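Local coordinates for protein putative oxidoreductase (PDB 2ISM) that is a putative oxidoreductase of the glucose/sorbosone dehydrogenase family, built as a beta-propeller and modelled here with bound calcium, at residues 68-73 / 95-100; 107-112 / 119-124; 128-133 / 153-158. All coordinates share one frame; numbering follows the deposited sequence.

Contact 1 (68-73 / 95-100)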
loop_
_atom_site.group_PDB
_atom_site.type_symbol
_atom_site.label_atom_id
_atom_site.label_comp_id
_atom_site.label_asym_id
_atom_site.label_seq_id
_atom_site.Cartn_x
_atom_site.Cartn_y
_atom_site.Cartn_z
ATOM N N SER B 68 18.633 29.927 -12.006
ATOM C CA SER B 68 20.070 30.071 -11.850
ATOM C C SER B 68 20.411 29.482 -10.489
ATOM O O SER B 68 19.797 29.834 -9.484
ATOM C CB SER B 68 20.465 31.550 -11.886
ATOM O OG SER B 68 21.815 31.730 -11.486
ATOM N N VAL B 69 21.371 28.570 -10.453
ATOM C CA VAL B 69 21.763 27.969 -9.190
ATOM C C VAL B 69 23.266 27.766 -9.170
ATOM O O VAL B 69 23.927 27.824 -10.212
ATOM C CB VAL B 69 21.081 26.591 -8.960
ATOM C CG1 VAL B 69 19.563 26.731 -9.018
ATOM C CG2 VAL B 69 21.566 25.594 -9.994
ATOM N N TYR B 70 23.791 27.540 -7.971
ATOM C CA TYR B 70 25.210 27.293 -7.756
ATOM C C TYR B 70 25.333 25.784 -7.682
ATOM O O TYR B 70 25.106 25.190 -6.627
ATOM C CB TYR B 70 25.645 27.898 -6.422
ATOM C CG TYR B 70 27.116 27.746 -6.116
ATOM C CD1 TYR B 70 28.073 28.459 -6.839
ATOM C CD2 TYR B 70 27.553 26.922 -5.076
ATOM C CE1 TYR B 70 29.426 28.364 -6.531
ATOM C CE2 TYR B 70 28.907 26.819 -4.759
ATOM C CZ TYR B 70 29.836 27.547 -5.492
ATOM O OH TYR B 70 31.170 27.484 -5.170
ATOM N N HIS B 71 25.678 25.149 -8.792
ATOM C CA HIS B 71 25.778 23.705 -8.770
ATOM C C HIS B 71 27.186 23.139 -8.644
ATOM O O HIS B 71 27.815 22.740 -9.624
ATOM C CB HIS B 71 25.035 23.094 -9.971
ATOM C CG HIS B 71 25.342 23.745 -11.283
ATOM N ND1 HIS B 71 26.480 23.464 -12.008
ATOM C CD2 HIS B 71 24.648 24.655 -12.008
ATOM C CE1 HIS B 71 26.474 24.172 -13.125
ATOM N NE2 HIS B 71 25.374 24.902 -13.148
ATOM N N ARG B 72 27.667 23.134 -7.407
ATOM C CA ARG B 72 28.967 22.579 -7.061
ATOM C C ARG B 72 28.717 21.735 -5.825
ATOM O O ARG B 72 27.793 22.020 -5.056
ATOM C CB ARG B 72 29.978 23.682 -6.758
ATOM C CG ARG B 72 30.369 24.466 -7.991
ATOM C CD ARG B 72 31.529 25.391 -7.733
ATOM N NE ARG B 72 31.883 26.125 -8.943
ATOM C CZ ARG B 72 32.798 27.084 -8.994
ATOM N NH1 ARG B 72 33.460 27.430 -7.899
ATOM N NH2 ARG B 72 33.048 27.700 -10.142
ATOM N N GLY B 73 29.522 20.694 -5.644
ATOM C CA GLY B 73 29.347 19.826 -4.494
ATOM C C GLY B 73 27.969 19.187 -4.481
ATOM O O GLY B 73 27.550 18.582 -5.466
ATOM N N TYR B 95 13.828 24.938 -3.180
ATOM C CA TYR B 95 14.985 25.237 -2.338
ATOM C C TYR B 95 16.177 25.261 -3.285
ATOM O O TYR B 95 16.388 24.299 -4.022
ATOM C CB TYR B 95 15.179 24.118 -1.305
ATOM C CG TYR B 95 16.287 24.346 -0.290
ATOM C CD1 TYR B 95 15.985 24.580 1.054
ATOM C CD2 TYR B 95 17.631 24.289 -0.661
ATOM C CE1 TYR B 95 16.994 24.748 2.007
ATOM C CE2 TYR B 95 18.655 24.461 0.285
ATOM C CZ TYR B 95 18.327 24.687 1.615
ATOM O OH TYR B 95 19.314 24.843 2.562
ATOM N N ARG B 96 16.953 26.344 -3.282
ATOM C CA ARG B 96 18.107 26.409 -4.175
ATOM C C ARG B 96 19.311 27.140 -3.593
ATOM O O ARG B 96 19.176 28.005 -2.722
ATOM C CB ARG B 96 17.729 27.100 -5.498
ATOM C CG ARG B 96 17.434 28.593 -5.339
ATOM C CD ARG B 96 17.439 29.326 -6.675
ATOM N NE ARG B 96 17.051 30.726 -6.518
ATOM C CZ ARG B 96 17.022 31.618 -7.505
ATOM N NH1 ARG B 96 17.365 31.262 -8.737
ATOM N NH2 ARG B 96 16.632 32.864 -7.261
ATOM N N THR B 97 20.490 26.779 -4.095
ATOM C CA THR B 97 21.729 27.426 -3.693
ATOM C C THR B 97 21.949 28.459 -4.798
ATOM O O THR B 97 21.961 28.111 -5.984
ATOM C CB THR B 97 22.918 26.440 -3.697
ATOM O OG1 THR B 97 22.538 25.217 -3.054
ATOM C CG2 THR B 97 24.108 27.043 -2.950
ATOM N N VAL B 98 22.102 29.726 -4.427
ATOM C CA VAL B 98 22.308 30.769 -5.424
ATOM C C VAL B 98 23.610 31.523 -5.150
ATOM O O VAL B 98 24.053 31.611 -4.002
ATOM C CB VAL B 98 21.106 31.759 -5.446
ATOM C CG1 VAL B 98 21.136 32.663 -4.227
ATOM C CG2 VAL B 98 21.126 32.572 -6.732
ATOM N N ALA B 99 24.223 32.056 -6.206
ATOM C CA ALA B 99 25.480 32.788 -6.076
ATOM C C ALA B 99 25.348 34.283 -6.367
ATOM O O ALA B 99 26.152 35.085 -5.888
ATOM C CB ALA B 99 26.534 32.173 -6.999
ATOM N N GLU B 100 24.337 34.655 -7.147
ATOM C CA GLU B 100 24.122 36.057 -7.501
ATOM C C GLU B 100 23.846 36.959 -6.301
ATOM O O GLU B 100 22.830 36.814 -5.620
ATOM C CB GLU B 100 22.971 36.178 -8.504
ATOM C CG GLU B 100 23.333 35.809 -9.934
ATOM C CD GLU B 100 24.402 36.716 -10.517
ATOM O OE1 GLU B 100 24.370 37.934 -10.232
ATOM O OE2 GLU B 100 25.266 36.216 -11.269
HETATM O O HOH W 1 16.935 32.411 -11.643
HETATM O O HOH W 2 23.304 31.705 -8.883
#

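Contact 2 (107-112 / 119-124)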
loop_
_atom_site.group_PDB
_atom_site.type_symbol
_atom_site.label_atom_id
_atom_site.label_comp_id
_atom_site.label_asym_id
_atom_site.label_seq_id
_atom_site.Cartn_x
_atom_site.Cartn_y
_atom_site.Cartn_z
ATOM N N VAL B 107 14.789 29.597 -0.103
ATOM C CA VAL B 107 13.571 28.953 -0.542
ATOM C C VAL B 107 12.892 30.027 -1.365
ATOM O O VAL B 107 12.699 31.146 -0.891
ATOM C CB VAL B 107 12.643 28.580 0.627
ATOM C CG1 VAL B 107 11.311 28.084 0.073
ATOM C CG2 VAL B 107 13.286 27.492 1.485
ATOM N N VAL B 108 12.563 29.700 -2.604
ATOM C CA VAL B 108 11.898 30.650 -3.474
ATOM C C VAL B 108 10.533 30.093 -3.834
ATOM O O VAL B 108 10.219 28.941 -3.537
ATOM C CB VAL B 108 12.707 30.910 -4.770
ATOM C CG1 VAL B 108 14.031 31.570 -4.426
ATOM C CG2 VAL B 108 12.941 29.601 -5.520
ATOM N N ARG B 109 9.727 30.926 -4.470
ATOM C CA ARG B 109 8.394 30.546 -4.880
ATOM C C ARG B 109 8.214 30.983 -6.333
ATOM O O ARG B 109 8.605 32.090 -6.695
ATOM C CB ARG B 109 7.381 31.258 -3.977
ATOM C CG ARG B 109 5.954 30.847 -4.174
ATOM C CD ARG B 109 5.070 31.403 -3.066
ATOM N NE ARG B 109 4.651 32.786 -3.273
ATOM C CZ ARG B 109 3.745 33.398 -2.514
ATOM N NH1 ARG B 109 3.180 32.742 -1.508
ATOM N NH2 ARG B 109 3.391 34.653 -2.763
ATOM N N LEU B 110 7.644 30.110 -7.160
ATOM C CA LEU B 110 7.393 30.426 -8.564
ATOM C C LEU B 110 5.887 30.514 -8.789
ATOM O O LEU B 110 5.117 29.804 -8.139
ATOM C CB LEU B 110 7.946 29.336 -9.491
ATOM C CG LEU B 110 9.418 28.926 -9.445
ATOM C CD1 LEU B 110 9.735 28.114 -10.694
ATOM C CD2 LEU B 110 10.306 30.149 -9.384
ATOM N N ARG B 111 5.467 31.381 -9.703
ATOM C CA ARG B 111 4.048 31.506 -10.014
ATOM C C ARG B 111 3.729 30.518 -11.136
ATOM O O ARG B 111 4.373 30.522 -12.190
ATOM C CB ARG B 111 3.703 32.939 -10.445
ATOM C CG ARG B 111 2.284 33.090 -11.002
ATOM C CD ARG B 111 1.949 34.543 -11.299
ATOM N NE ARG B 111 1.610 35.285 -10.088
ATOM C CZ ARG B 111 0.462 35.152 -9.430
ATOM N NH1 ARG B 111 -0.462 34.308 -9.869
ATOM N NH2 ARG B 111 0.240 35.860 -8.331
ATOM N N HIS B 112 2.741 29.664 -10.891
ATOM C CA HIS B 112 2.318 28.646 -11.849
ATOM C C HIS B 112 1.494 29.254 -12.977
ATOM O O HIS B 112 0.501 29.935 -12.727
ATOM C CB HIS B 112 1.493 27.582 -11.119
ATOM C CG HIS B 112 0.968 26.498 -12.008
ATOM N ND1 HIS B 112 1.787 25.573 -12.621
ATOM C CD2 HIS B 112 -0.297 26.178 -12.370
ATOM C CE1 HIS B 112 1.047 24.731 -13.321
ATOM N NE2 HIS B 112 -0.219 25.076 -13.184
ATOM N N LEU B 119 9.697 32.775 -11.591
ATOM C CA LEU B 119 10.069 33.245 -10.268
ATOM C C LEU B 119 9.100 34.306 -9.768
ATOM O O LEU B 119 8.823 35.286 -10.459
ATOM C CB LEU B 119 11.482 33.830 -10.292
ATOM C CG LEU B 119 12.507 33.286 -9.291
ATOM C CD1 LEU B 119 13.730 34.191 -9.307
ATOM C CD2 LEU B 119 11.917 33.226 -7.892
ATOM N N ASP B 120 8.575 34.100 -8.566
ATOM C CA ASP B 120 7.658 35.055 -7.966
ATOM C C ASP B 120 8.446 35.875 -6.954
ATOM O O ASP B 120 8.563 37.094 -7.085
ATOM C CB ASP B 120 6.499 34.325 -7.281
ATOM C CG ASP B 120 5.591 35.267 -6.512
ATOM O OD1 ASP B 120 5.152 36.281 -7.096
ATOM O OD2 ASP B 120 5.314 34.992 -5.325
ATOM N N ARG B 121 8.996 35.205 -5.947
ATOM C CA ARG B 121 9.788 35.894 -4.935
ATOM C C ARG B 121 10.515 34.927 -4.004
ATOM O O ARG B 121 10.218 33.730 -3.973
ATOM C CB ARG B 121 8.900 36.819 -4.099
ATOM C CG ARG B 121 8.079 36.118 -3.027
ATOM C CD ARG B 121 7.517 37.138 -2.051
ATOM N NE ARG B 121 7.429 36.613 -0.692
ATOM C CZ ARG B 121 6.381 35.959 -0.206
ATOM N NH1 ARG B 121 5.317 35.748 -0.968
ATOM N NH2 ARG B 121 6.398 35.517 1.041
ATOM N N VAL B 122 11.473 35.456 -3.250
ATOM C CA VAL B 122 12.217 34.656 -2.293
ATOM C C VAL B 122 11.346 34.566 -1.044
ATOM O O VAL B 122 10.801 35.572 -0.587
ATOM C CB VAL B 122 13.567 35.316 -1.940
ATOM C CG1 VAL B 122 14.313 34.469 -0.922
ATOM C CG2 VAL B 122 14.402 35.481 -3.200
ATOM N N VAL B 123 11.198 33.356 -0.518
ATOM C CA VAL B 123 10.381 33.103 0.666
ATOM C C VAL B 123 11.211 33.194 1.946
ATOM O O VAL B 123 10.747 33.712 2.963
ATOM C CB VAL B 123 9.720 31.713 0.564
ATOM C CG1 VAL B 123 8.926 31.404 1.815
ATOM C CG2 VAL B 123 8.814 31.675 -0.660
ATOM N N LEU B 124 12.434 32.674 1.888
ATOM C CA LEU B 124 13.366 32.718 3.011
ATOM C C LEU B 124 14.759 32.749 2.396
ATOM O O LEU B 124 15.122 31.861 1.625
ATOM C CB LEU B 124 13.232 31.486 3.917
ATOM C CG LEU B 124 14.302 31.416 5.019
ATOM C CD1 LEU B 124 14.244 32.685 5.865
ATOM C CD2 LEU B 124 14.095 30.187 5.896
HETATM O O HOH W 3 2.672 36.621 -6.060
#

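Contact 3 (128-133 / 153-158)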
loop_
_atom_site.group_PDB
_atom_site.type_symbol
_atom_site.label_atom_id
_atom_site.label_comp_id
_atom_site.label_asym_id
_atom_site.label_seq_id
_atom_site.Cartn_x
_atom_site.Cartn_y
_atom_site.Cartn_z
ATOM N N PRO B 128 22.696 29.140 5.282
ATOM C CA PRO B 128 24.116 28.901 5.007
ATOM C C PRO B 128 24.450 28.075 3.763
ATOM O O PRO B 128 23.756 27.121 3.412
ATOM C CB PRO B 128 24.603 28.218 6.286
ATOM C CG PRO B 128 23.744 28.840 7.341
ATOM C CD PRO B 128 22.379 28.844 6.692
ATOM N N ALA B 129 25.539 28.469 3.113
ATOM C CA ALA B 129 26.076 27.788 1.943
ATOM C C ALA B 129 27.547 28.184 1.905
ATOM O O ALA B 129 27.905 29.268 2.357
ATOM C CB ALA B 129 25.373 28.253 0.675
ATOM N N ARG B 130 28.401 27.307 1.391
ATOM C CA ARG B 130 29.828 27.606 1.296
ATOM C C ARG B 130 30.317 27.239 -0.100
ATOM O O ARG B 130 29.672 26.463 -0.802
ATOM C CB ARG B 130 30.613 26.842 2.370
ATOM C CG ARG B 130 30.427 27.399 3.788
ATOM C CD ARG B 130 30.824 28.874 3.853
ATOM N NE ARG B 130 30.593 29.479 5.163
ATOM C CZ ARG B 130 30.612 30.792 5.392
ATOM N NH1 ARG B 130 30.849 31.640 4.397
ATOM N NH2 ARG B 130 30.402 31.261 6.615
ATOM N N PRO B 131 31.455 27.809 -0.530
ATOM C CA PRO B 131 32.005 27.528 -1.859
ATOM C C PRO B 131 32.111 26.057 -2.226
ATOM O O PRO B 131 31.945 25.696 -3.388
ATOM C CB PRO B 131 33.369 28.209 -1.812
ATOM C CG PRO B 131 33.093 29.403 -0.959
ATOM C CD PRO B 131 32.292 28.796 0.176
ATOM N N HIS B 132 32.387 25.209 -1.241
ATOM C CA HIS B 132 32.519 23.783 -1.507
ATOM C C HIS B 132 31.174 23.138 -1.852
ATOM O O HIS B 132 31.133 22.049 -2.414
ATOM C CB HIS B 132 33.180 23.074 -0.313
ATOM C CG HIS B 132 32.493 23.301 0.997
ATOM N ND1 HIS B 132 33.125 23.879 2.079
ATOM C CD2 HIS B 132 31.244 22.983 1.418
ATOM C CE1 HIS B 132 32.298 23.905 3.108
ATOM N NE2 HIS B 132 31.151 23.368 2.734
ATOM N N GLY B 133 30.085 23.830 -1.521
ATOM C CA GLY B 133 28.748 23.334 -1.817
ATOM C C GLY B 133 28.298 22.091 -1.067
ATOM O O GLY B 133 27.296 21.469 -1.432
ATOM N N GLY B 153 21.651 22.088 5.996
ATOM C CA GLY B 153 22.884 21.468 6.451
ATOM C C GLY B 153 23.730 22.499 7.167
ATOM O O GLY B 153 23.432 23.694 7.089
ATOM N N GLU B 154 24.768 22.059 7.874
ATOM C CA GLU B 154 25.632 23.005 8.579
ATOM C C GLU B 154 26.884 23.361 7.778
ATOM O O GLU B 154 27.892 23.788 8.337
ATOM C CB GLU B 154 26.007 22.483 9.981
ATOM C CG GLU B 154 26.162 20.973 10.123
ATOM C CD GLU B 154 27.376 20.417 9.403
ATOM O OE1 GLU B 154 28.231 19.802 10.077
ATOM O OE2 GLU B 154 27.477 20.586 8.168
ATOM N N VAL B 155 26.788 23.195 6.461
ATOM C CA VAL B 155 27.860 23.513 5.516
ATOM C C VAL B 155 29.282 23.170 5.956
ATOM O O VAL B 155 30.224 23.905 5.663
ATOM C CB VAL B 155 27.802 25.006 5.109
ATOM C CG1 VAL B 155 26.428 25.319 4.537
ATOM C CG2 VAL B 155 28.102 25.909 6.312
ATOM N N TYR B 156 29.427 22.037 6.636
ATOM C CA TYR B 156 30.721 21.561 7.119
ATOM C C TYR B 156 31.340 22.430 8.216
ATOM O O TYR B 156 32.551 22.415 8.430
ATOM C CB TYR B 156 31.710 21.402 5.959
ATOM C CG TYR B 156 32.277 20.003 5.861
ATOM C CD1 TYR B 156 31.708 19.050 5.019
ATOM C CD2 TYR B 156 33.360 19.619 6.651
ATOM C CE1 TYR B 156 32.206 17.745 4.966
ATOM C CE2 TYR B 156 33.863 18.322 6.608
ATOM C CZ TYR B 156 33.285 17.392 5.766
ATOM O OH TYR B 156 33.796 16.113 5.727
ATOM N N GLU B 157 30.495 23.195 8.894
ATOM C CA GLU B 157 30.908 24.036 10.013
ATOM C C GLU B 157 29.969 23.530 11.101
ATOM O O GLU B 157 28.985 24.171 11.461
ATOM C CB GLU B 157 30.679 25.516 9.682
ATOM C CG GLU B 157 31.747 26.081 8.733
ATOM C CD GLU B 157 31.384 27.432 8.127
ATOM O OE1 GLU B 157 30.753 28.257 8.821
ATOM O OE2 GLU B 157 31.746 27.673 6.954
ATOM N N ARG B 158 30.292 22.334 11.587
ATOM C CA ARG B 158 29.499 21.618 12.577
ATOM C C ARG B 158 28.870 22.396 13.729
ATOM O O ARG B 158 27.761 22.069 14.150
ATOM C CB ARG B 158 30.315 20.443 13.124
ATOM C CG ARG B 158 31.569 20.825 13.885
ATOM C CD ARG B 158 32.416 19.587 14.133
ATOM N NE ARG B 158 33.172 19.201 12.943
ATOM C CZ ARG B 158 33.439 17.946 12.598
ATOM N NH1 ARG B 158 34.142 17.692 11.500
ATOM N NH2 ARG B 158 32.987 16.942 13.336
HETATM O O HOH W 4 22.450 24.768 4.751
HETATM O O HOH W 5 28.774 29.513 7.599
#

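Contact 1 (68-73 / 95-100)
The Y70 ring meets A99 and T97, and the R96 guanidinium meets S68; these are the flat groups that reach the opposite segment. Over one face of the Y70 ring lies CG of R72, toward the rim. A99 CB approaches Y70 CD1 obliquely, 4.0 Å away, and T97 CG2 reaches CD2 from a similarly oblique direction. Y70 CG stands anti to the backbone N (chi1 -178°), which carries the ring past T97 and A99; the OH beyond them is hydrogen-bonded to the carbonyl of P131. The R96 guanidinium has V98 CG2 over the centre of one face. At its edge, in plane, are S68 N and a water. That water accepts from both S68 N and R96 NH1. R96 NH1 also gives a weak, bent bond to S68 O, at 2.9 Å. The aliphatic part of R96 is used too: its CB is 4.0 Å from V69 CG1. One direct bond joins the backbones. Y70 N donates to T97 O at 2.8 Å, nearly straight but from above the carbonyl plane. V69 CA adds a CH...O contact to T97 O, at 3.2 Å. A second water joins S68 OG to A99 N. Two direct bonds, one weak, and two bridging waters thus join loop to strand, so exposed S68 is held partly through water.

Contact 2 (107-112 / 119-124)
R109 and D120 run alongside each other in the same direction. Their guanidinium and carboxylate planes are only 21° apart. NE and NH2 of R109 both bond to OD2 of D120 in a salt bridge: NE to OD2 is 3.1 Å and NH2 to OD2 is 3.2 Å. OD2 lies in the guanidinium plane, at its edge. R109 CG is anti to the backbone N (chi1 -173°), and a bend at chi3 turns the head group along the carboxylate.

R121 comes over a face of the same guanidinium. The two guanidinium planes are 79° apart, and R121 NH1 is 2.9 Å from R109 NH2. These are two donors of like charge, so this is no bond. E177 probably offsets the charge: it forms a salt bridge with R109 NH1 and a long, weak ion pair with R121 NH1. V123 CG2 packs on the R109 stem at CB, 3.6 Å away.

On the other side of the sheet V108 and V122 meet obliquely, CG1 to CG2. V108 CB also touches L119 CD2, at 4.0 Å. The side chains of L110 and L119 diverge from their strands, yet L110 CD2 meets L119 CD2 at 3.8 Å.

The strands are antiparallel, with two classic beta bulges. D120 and R121 both face R109, and both their N atoms donate to R109 O. V123 and L124 do the same to V107 O, and V107 N donates back to L124 O at 2.9 Å.

The segments belong to the beta hairpin of strands 104-112 and 117-127, the outer half of a four-stranded antiparallel sheet. Strand 92-98 borders 104-112, and L124 packs on L172 and L174 of strand 170-174 in the next sheet.

Contact 3 (128-133 / 153-158)
Apolar packing between 128-133 and 153-158 centres on V155. Its CG1 meets P128 CB at 3.8 Å and also lies against P128 O. Its CG2 touches R130 CG at 3.7 Å. With CG1 anti to the carbonyl carbon (chi1 -56°), the two methyls divide the work, one on the proline and one on the arginine stem.

The charged interaction is a salt bridge, R130 NE to E157 OE2, at 2.8 Å. The side chains cross at about a right angle, and the guanidinium and carboxylate planes are 27° apart. The hydrogen bond within it is weak and bent (128°). The bend of R130 at chi2 turns CD and NE toward E157 OE2. A water donates to E157 OE1 and accepts a weak bond from R130 NH2.

A further weak hydrogen bond runs from H132 NE2 to V155 O, at 3.1 Å, with the oxygen at the edge of the ring. Y156 CB sits 3.8 Å from the same NE2. R130 CB lies over one face of the H132 ring. A second water donates to P128 O and G153 O and joins the two backbones.

Each loop is shaped by a turn. R130 to G133 is a type I turn, closed by G133 N to R130 O. E154 to E157 is a type I' turn, closed by E157 N to E154 O, and E154 OE2 accepts from Y156 N within it. E154 OE2 also bonds H135, while OE1 bonds W245. Two loops joined side by side in this way, following strands 117-127 and 148-151, are connections between and within the sheets of a beta-propeller.

The contacts follow one another along the chain, each closing before the next opens. Contacts 1 and 2 meet in one four-stranded antiparallel sheet, through strands 92-98, 104-112 and 117-127. Of contact 1 only residues 95-98 lie on it; 68-73 is in the loop that leads in from strand 60-66 of the preceding sheet. Their centres are 15 Å apart, and R96 packs on V108 and L119. Contact 3 lies in loops that follow strands 117-127 and 148-151, which belong to successive sheets. Its centre is 13 Å from that of contact 1, and the Y70 side chain and T97 reach the 128-133 loop. Contacts 2 and 3 are 23 Å apart and adjoin only in sequence.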